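Local coordinates for protein sugar phosphate isomerase/epimerase (Parabacteroides distasonis, PDB 3OBE) that probably acts as a sugar phosphate isomerase or epimerase built on a xylose isomerase-like TIM barrel, at residues Glu114-Ala119 / Ser129-Pro134; Asp218-Val223 / Glu277-Lys282. All blocks are in the same frame, centred on the assembly; numbering follows the deposited sequence.

Both contacts belong to one TIM barrel and follow each other along the chain, interaction 1 closing before interaction 2 opens. Their centres are about 23 Å apart, on opposite sides of the chain's centre, and their nearest atoms are about 7 Å apart, so they do not touch. Interaction 1 packs helix 109-126 on strand 130-133, which lies between strands 91-95 and 165-169. Interaction 2 joins the start of helix 219-224, after strand 213-218, to the loop that follows strand 273-276. The first is a buried layer between helix and sheet. The second lies beyond strand ends, is water-bridged and has a phosphate ion nearby, consistent with a pocket there.

Interaction 1: Glu114-Ala119 / Ser129-Pro134; sequences EFWKKA and SCMVQP
W116 of helix 109-126 turns the edge of its indole to M131 and Q133 on strand 130-133, in the helix-on-strand packing of a TIM barrel. The axes of the segments 114-119 and 130-133 come within 11.5 Å, at 147° between their directions, so they run roughly antiparallel. M131 is a selenomethionine. Its chain bends at the last torsion (chi3 65°), and its methyl CE reaches both A119 and the indole. CE lies 3.7 Å from W116 CE3, near the ring plane, and 3.7 Å from A119 CB. The M131 chain runs alongside the indole in the opposite sense. Q133 arrives differently: its extended chain comes in perpendicular to the W116 side chain, yet its amide plane is only 12° from the ring plane. Q133 OE1 lies at the edge of the ring, 3.4 Å from W116 CZ2. F115 covers one face of the indole, with CD2 over its centre. W166 meets W116 edge-to-face, and Q133 NE2 is hydrogen-bonded to Y104 OH. The segments share no direct hydrogen bond. Water 1 bridges them, accepting from W116 NE1 at 3.0 Å and donating to Q133 OE1 at 2.9 Å.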
loop_
_atom_site.group_PDB
_atom_site.type_symbol
_atom_site.label_atom_id
_atom_site.label_comp_id
_atom_site.label_asym_id
_atom_site.label_seq_id
_atom_site.Cartn_x
_atom_site.Cartn_y
_atom_site.Cartn_z
ATOM N N GLU A 114 -16.396 0.891 -14.285
ATOM C CA GLU A 114 -17.426 0.073 -13.579
ATOM C C GLU A 114 -16.833 -0.672 -12.402
ATOM O O GLU A 114 -17.428 -0.694 -11.321
ATOM C CB GLU A 114 -18.151 -0.900 -14.526
ATOM C CG GLU A 114 -19.035 -0.194 -15.527
ATOM C CD GLU A 114 -20.054 0.775 -14.875
ATOM O OE1 GLU A 114 -20.694 0.374 -13.866
ATOM O OE2 GLU A 114 -20.179 1.940 -15.345
ATOM N N PHE A 115 -15.632 -1.220 -12.588
ATOM C CA PHE A 115 -14.916 -1.884 -11.513
ATOM C C PHE A 115 -14.733 -0.917 -10.358
ATOM O O PHE A 115 -15.022 -1.242 -9.195
ATOM C CB PHE A 115 -13.533 -2.372 -11.966
ATOM C CG PHE A 115 -12.688 -2.888 -10.840
ATOM C CD1 PHE A 115 -12.785 -4.212 -10.434
ATOM C CD2 PHE A 115 -11.816 -2.037 -10.143
ATOM C CE1 PHE A 115 -12.040 -4.687 -9.355
ATOM C CE2 PHE A 115 -11.065 -2.489 -9.082
ATOM C CZ PHE A 115 -11.183 -3.821 -8.658
ATOM N N TRP A 116 -14.181 0.254 -10.668
ATOM C CA TRP A 116 -13.826 1.199 -9.594
ATOM C C TRP A 116 -15.051 1.797 -8.909
ATOM O O TRP A 116 -15.011 2.072 -7.717
ATOM C CB TRP A 116 -12.855 2.262 -10.105
ATOM C CG TRP A 116 -11.481 1.698 -10.337
ATOM C CD1 TRP A 116 -10.854 1.506 -11.524
ATOM C CD2 TRP A 116 -10.593 1.170 -9.340
ATOM N NE1 TRP A 116 -9.639 0.909 -11.350
ATOM C CE2 TRP A 116 -9.443 0.692 -10.014
ATOM C CE3 TRP A 116 -10.638 1.069 -7.951
ATOM C CZ2 TRP A 116 -8.362 0.139 -9.332
ATOM C CZ3 TRP A 116 -9.607 0.492 -7.291
ATOM C CH2 TRP A 116 -8.467 0.004 -7.986
ATOM N N LYS A 117 -16.139 2.003 -9.666
ATOM C CA LYS A 117 -17.381 2.529 -9.072
ATOM C C LYS A 117 -17.925 1.523 -8.043
ATOM O O LYS A 117 -18.256 1.872 -6.892
ATOM C CB LYS A 117 -18.423 2.858 -10.143
ATOM C CG LYS A 117 -18.155 4.077 -10.935
ATOM C CD LYS A 117 -19.169 4.190 -12.078
ATOM C CE LYS A 117 -18.999 5.479 -12.878
ATOM N NZ LYS A 117 -20.174 5.684 -13.779
ATOM N N LYS A 118 -18.030 0.264 -8.436
ATOM C CA LYS A 118 -18.572 -0.717 -7.519
ATOM C C LYS A 118 -17.671 -0.909 -6.318
ATOM O O LYS A 118 -18.144 -0.959 -5.142
ATOM C CB LYS A 118 -18.818 -2.054 -8.242
ATOM C CG LYS A 118 -19.250 -3.142 -7.312
ATOM C CD LYS A 118 -19.688 -4.406 -8.066
ATOM C CE LYS A 118 -20.244 -5.462 -7.107
ATOM N NZ LYS A 118 -21.407 -4.947 -6.342
ATOM N N ALA A 119 -16.360 -0.976 -6.580
ATOM C CA ALA A 119 -15.404 -1.147 -5.504
ATOM C C ALA A 119 -15.479 0.023 -4.523
ATOM O O ALA A 119 -15.375 -0.203 -3.324
ATOM C CB ALA A 119 -13.973 -1.308 -6.023
ATOM N N SER A 129 -9.896 5.006 4.139
ATOM C CA SER A 129 -9.422 6.265 3.613
ATOM C C SER A 129 -8.779 6.162 2.230
ATOM O O SER A 129 -8.778 7.148 1.495
ATOM C CB SER A 129 -8.413 6.907 4.548
ATOM O OG SER A 129 -9.085 7.221 5.757
ATOM N N CYS A 130 -8.188 5.017 1.928
ATOM C CA CYS A 130 -7.446 4.828 0.714
ATOM C C CYS A 130 -7.825 3.519 -0.001
ATOM O O CYS A 130 -8.099 2.511 0.635
ATOM C CB CYS A 130 -5.947 4.772 1.006
ATOM S SG CYS A 130 -5.376 6.197 1.979
HETATM N N MSE A 131 -7.749 3.547 -1.316
HETATM C CA MSE A 131 -7.877 2.301 -2.150
HETATM C C MSE A 131 -6.695 2.300 -3.083
HETATM O O MSE A 131 -6.452 3.297 -3.756
HETATM C CB MSE A 131 -9.177 2.328 -2.920
HETATM C CG MSE A 131 -10.418 2.118 -2.098
HETATM SE SE MSE A 131 -12.043 2.735 -3.018
HETATM C CE MSE A 131 -12.025 1.481 -4.505
ATOM N N VAL A 132 -5.945 1.204 -3.129
ATOM C CA VAL A 132 -4.649 1.196 -3.791
ATOM C C VAL A 132 -4.551 -0.008 -4.718
ATOM O O VAL A 132 -4.838 -1.145 -4.297
ATOM C CB VAL A 132 -3.538 1.134 -2.749
ATOM C CG1 VAL A 132 -2.087 0.869 -3.391
ATOM C CG2 VAL A 132 -3.553 2.432 -1.959
ATOM N N GLN A 133 -4.138 0.240 -5.958
ATOM C CA GLN A 133 -3.793 -0.801 -6.889
ATOM C C GLN A 133 -2.322 -1.130 -6.782
ATOM O O GLN A 133 -1.505 -0.246 -6.970
ATOM C CB GLN A 133 -4.118 -0.423 -8.326
ATOM C CG GLN A 133 -3.740 -1.543 -9.342
ATOM C CD GLN A 133 -4.375 -1.383 -10.691
ATOM O OE1 GLN A 133 -5.476 -0.848 -10.817
ATOM N NE2 GLN A 133 -3.698 -1.880 -11.734
ATOM N N PRO A 134 -1.991 -2.423 -6.546
ATOM C CA PRO A 134 -0.567 -2.778 -6.342
ATOM C C PRO A 134 0.007 -3.605 -7.481
ATOM O O PRO A 134 1.012 -4.303 -7.314
ATOM C CB PRO A 134 -0.649 -3.622 -5.067
ATOM C CG PRO A 134 -1.907 -4.424 -5.282
ATOM C CD PRO A 134 -2.890 -3.425 -5.932
HETATM O O HOH W 1 -7.226 0.092 -12.890
#

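Interaction 2: Asp218-Val223 / Glu277-Lys282; sequences DVYWAV and ELEGDK
The W221 indole has Y220 on one face and meets E279 at its six-membered end. Y220 CD2 sits over the centre of the indole, 3.7 Å above its plane. The phenol in turn has W221 CE2 at its edge, so the Y220 ring points its edge to a face of the indole. H171 also meets the indole, with the ring planes at about 45°, and K246 makes a cation-pi contact with Y220. E279 OE1 approaches the indole obliquely and stays 4.3 Å from W221 CH2. The direct contact is slight, burying 73 Å², and no hydrogen bond crosses it.

Water joins the segments instead. Water 3 lies 2.6 Å from Y220 OH and donates to E279 OE1 at 2.8 Å. E279 has two conformers. Its contacts here belong to the one described and may not hold in the other. Y220 reaches water 3 with its ring carried anti to the backbone N (chi1 176°). Both ends of this bridge have basic partners: R248 bonds Y220 OH, and K246 forms a salt bridge with E279 OE1.

Water 2 links the other pair of side chains. It donates to D218 OD2 at an unusually short 2.5 Å and to E277 OE1 at a long 3.3 Å. The two carboxylates do not touch. H169 also bonds D218 OD2. The other oxygen, D218 OD1, accepts from W221 N at 2.9 Å. This nearly straight bond (168°) comes from above the carboxylate plane and makes D218 the N-cap of helix 219-224.

A phosphate ion, probably from the crystallisation liquor, lies about 5 Å from the W221 side chain. Polar residues gathered where strand 213-218 ends and beyond strand 273-276 are consistent with the pocket at the C-terminal strand ends of a TIM barrel.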
loop_
_atom_site.group_PDB
_atom_site.type_symbol
_atom_site.label_atom_id
_atom_site.label_comp_id
_atom_site.label_asym_id
_atom_site.label_seq_id
_atom_site.Cartn_x
_atom_site.Cartn_y
_atom_site.Cartn_z
ATOM N N ASP A 218 6.715 1.958 -2.212
ATOM C CA ASP A 218 7.391 0.783 -1.599
ATOM C C ASP A 218 8.881 1.042 -1.519
ATOM O O ASP A 218 9.584 0.994 -2.518
ATOM C CB ASP A 218 7.121 -0.532 -2.282
ATOM C CG ASP A 218 7.372 -1.677 -1.317
ATOM O OD1 ASP A 218 8.572 -1.802 -0.928
ATOM O OD2 ASP A 218 6.397 -2.368 -0.904
ATOM N N VAL A 219 9.345 1.414 -0.321
ATOM C CA VAL A 219 10.724 1.830 -0.186
ATOM C C VAL A 219 11.667 0.654 -0.440
ATOM O O VAL A 219 12.772 0.826 -0.984
ATOM C CB VAL A 219 10.985 2.529 1.156
ATOM C CG1 VAL A 219 10.188 3.816 1.202
ATOM C CG2 VAL A 219 10.684 1.593 2.365
ATOM N N TYR A 220 11.251 -0.550 -0.055
ATOM C CA TYR A 220 12.100 -1.740 -0.238
ATOM C C TYR A 220 12.206 -2.112 -1.703
ATOM O O TYR A 220 13.291 -2.333 -2.195
ATOM C CB TYR A 220 11.533 -2.927 0.512
ATOM C CG TYR A 220 12.275 -4.205 0.318
ATOM C CD1 TYR A 220 13.469 -4.487 1.039
ATOM C CD2 TYR A 220 11.802 -5.182 -0.561
ATOM C CE1 TYR A 220 14.117 -5.737 0.876
ATOM C CE2 TYR A 220 12.465 -6.382 -0.713
ATOM C CZ TYR A 220 13.599 -6.651 0.002
ATOM O OH TYR A 220 14.242 -7.841 -0.156
ATOM N N TRP A 221 11.079 -2.191 -2.403
ATOM C CA TRP A 221 11.158 -2.629 -3.799
ATOM C C TRP A 221 11.815 -1.525 -4.654
ATOM O O TRP A 221 12.414 -1.833 -5.690
ATOM C CB TRP A 221 9.776 -3.010 -4.336
ATOM C CG TRP A 221 9.219 -4.272 -3.698
ATOM C CD1 TRP A 221 8.059 -4.370 -2.973
ATOM C CD2 TRP A 221 9.782 -5.596 -3.707
ATOM N NE1 TRP A 221 7.856 -5.654 -2.567
ATOM C CE2 TRP A 221 8.893 -6.436 -2.992
ATOM C CE3 TRP A 221 10.931 -6.164 -4.269
ATOM C CZ2 TRP A 221 9.148 -7.794 -2.792
ATOM C CZ3 TRP A 221 11.166 -7.506 -4.065
ATOM C CH2 TRP A 221 10.285 -8.305 -3.328
ATOM N N ALA A 222 11.794 -0.281 -4.188
ATOM C CA ALA A 222 12.567 0.781 -4.837
ATOM C C ALA A 222 14.081 0.511 -4.688
ATOM O O ALA A 222 14.817 0.479 -5.686
ATOM C CB ALA A 222 12.209 2.142 -4.249
ATOM N N VAL A 223 14.531 0.216 -3.460
ATOM C CA VAL A 223 15.958 -0.190 -3.265
ATOM C C VAL A 223 16.343 -1.433 -4.090
ATOM O O VAL A 223 17.432 -1.466 -4.700
ATOM C CB VAL A 223 16.298 -0.368 -1.778
ATOM C CG1 VAL A 223 17.726 -0.938 -1.632
ATOM C CG2 VAL A 223 16.129 1.008 -1.024
ATOM N N GLU A 277 4.819 -4.394 5.582
ATOM C CA GLU A 277 4.606 -5.678 4.927
ATOM C C GLU A 277 5.822 -6.560 5.097
ATOM O O GLU A 277 6.957 -6.083 5.032
ATOM C CB GLU A 277 4.272 -5.524 3.453
ATOM C CG GLU A 277 3.897 -6.892 2.803
ATOM C CD GLU A 277 3.067 -6.809 1.533
ATOM O OE1 GLU A 277 2.711 -5.700 1.106
ATOM O OE2 GLU A 277 2.770 -7.905 0.998
ATOM N N LEU A 278 5.579 -7.848 5.282
ATOM C CA LEU A 278 6.605 -8.879 5.280
ATOM C C LEU A 278 6.222 -9.987 4.309
ATOM O O LEU A 278 5.061 -10.365 4.220
ATOM C CB LEU A 278 6.803 -9.537 6.630
ATOM C CG LEU A 278 7.587 -8.825 7.729
ATOM C CD1 LEU A 278 6.950 -7.547 8.193
ATOM C CD2 LEU A 278 7.896 -9.783 8.918
ATOM N N GLU A 279 7.228 -10.435 3.577
ATOM C CA GLU A 279 7.112 -11.646 2.786
ATOM C C GLU A 279 7.303 -12.857 3.704
ATOM O O GLU A 279 7.581 -12.709 4.893
ATOM C CB GLU A 279 8.095 -11.601 1.617
ATOM C CG GLU A 279 9.551 -11.756 2.001
ATOM C CD GLU A 279 10.451 -11.574 0.803
ATOM O OE1 GLU A 279 10.699 -10.416 0.424
ATOM O OE2 GLU A 279 10.877 -12.614 0.233
ATOM N N GLY A 280 7.075 -14.042 3.167
ATOM C CA GLY A 280 7.198 -15.307 3.923
ATOM C C GLY A 280 8.624 -15.519 4.384
ATOM O O GLY A 280 9.580 -15.215 3.672
ATOM N N ASP A 281 8.780 -15.966 5.632
ATOM C CA ASP A 281 10.098 -16.231 6.189
ATOM C C ASP A 281 10.751 -17.379 5.492
ATOM O O ASP A 281 10.093 -18.344 5.095
ATOM C CB ASP A 281 9.994 -16.558 7.694
ATOM C CG ASP A 281 11.324 -16.520 8.394
ATOM O OD1 ASP A 281 12.165 -15.657 8.090
ATOM O OD2 ASP A 281 11.569 -17.353 9.278
ATOM N N LYS A 282 12.075 -17.324 5.438
ATOM C CA LYS A 282 12.885 -18.371 4.893
ATOM C C LYS A 282 13.517 -19.253 5.969
ATOM O O LYS A 282 14.076 -20.291 5.632
ATOM C CB LYS A 282 14.046 -17.771 4.084
ATOM C CG LYS A 282 13.600 -16.909 2.888
ATOM C CD LYS A 282 14.840 -16.292 2.200
HETATM O O HOH W 2 5.508 -4.062 0.702
HETATM O O HOH W 3 12.969 -9.854 -1.195
#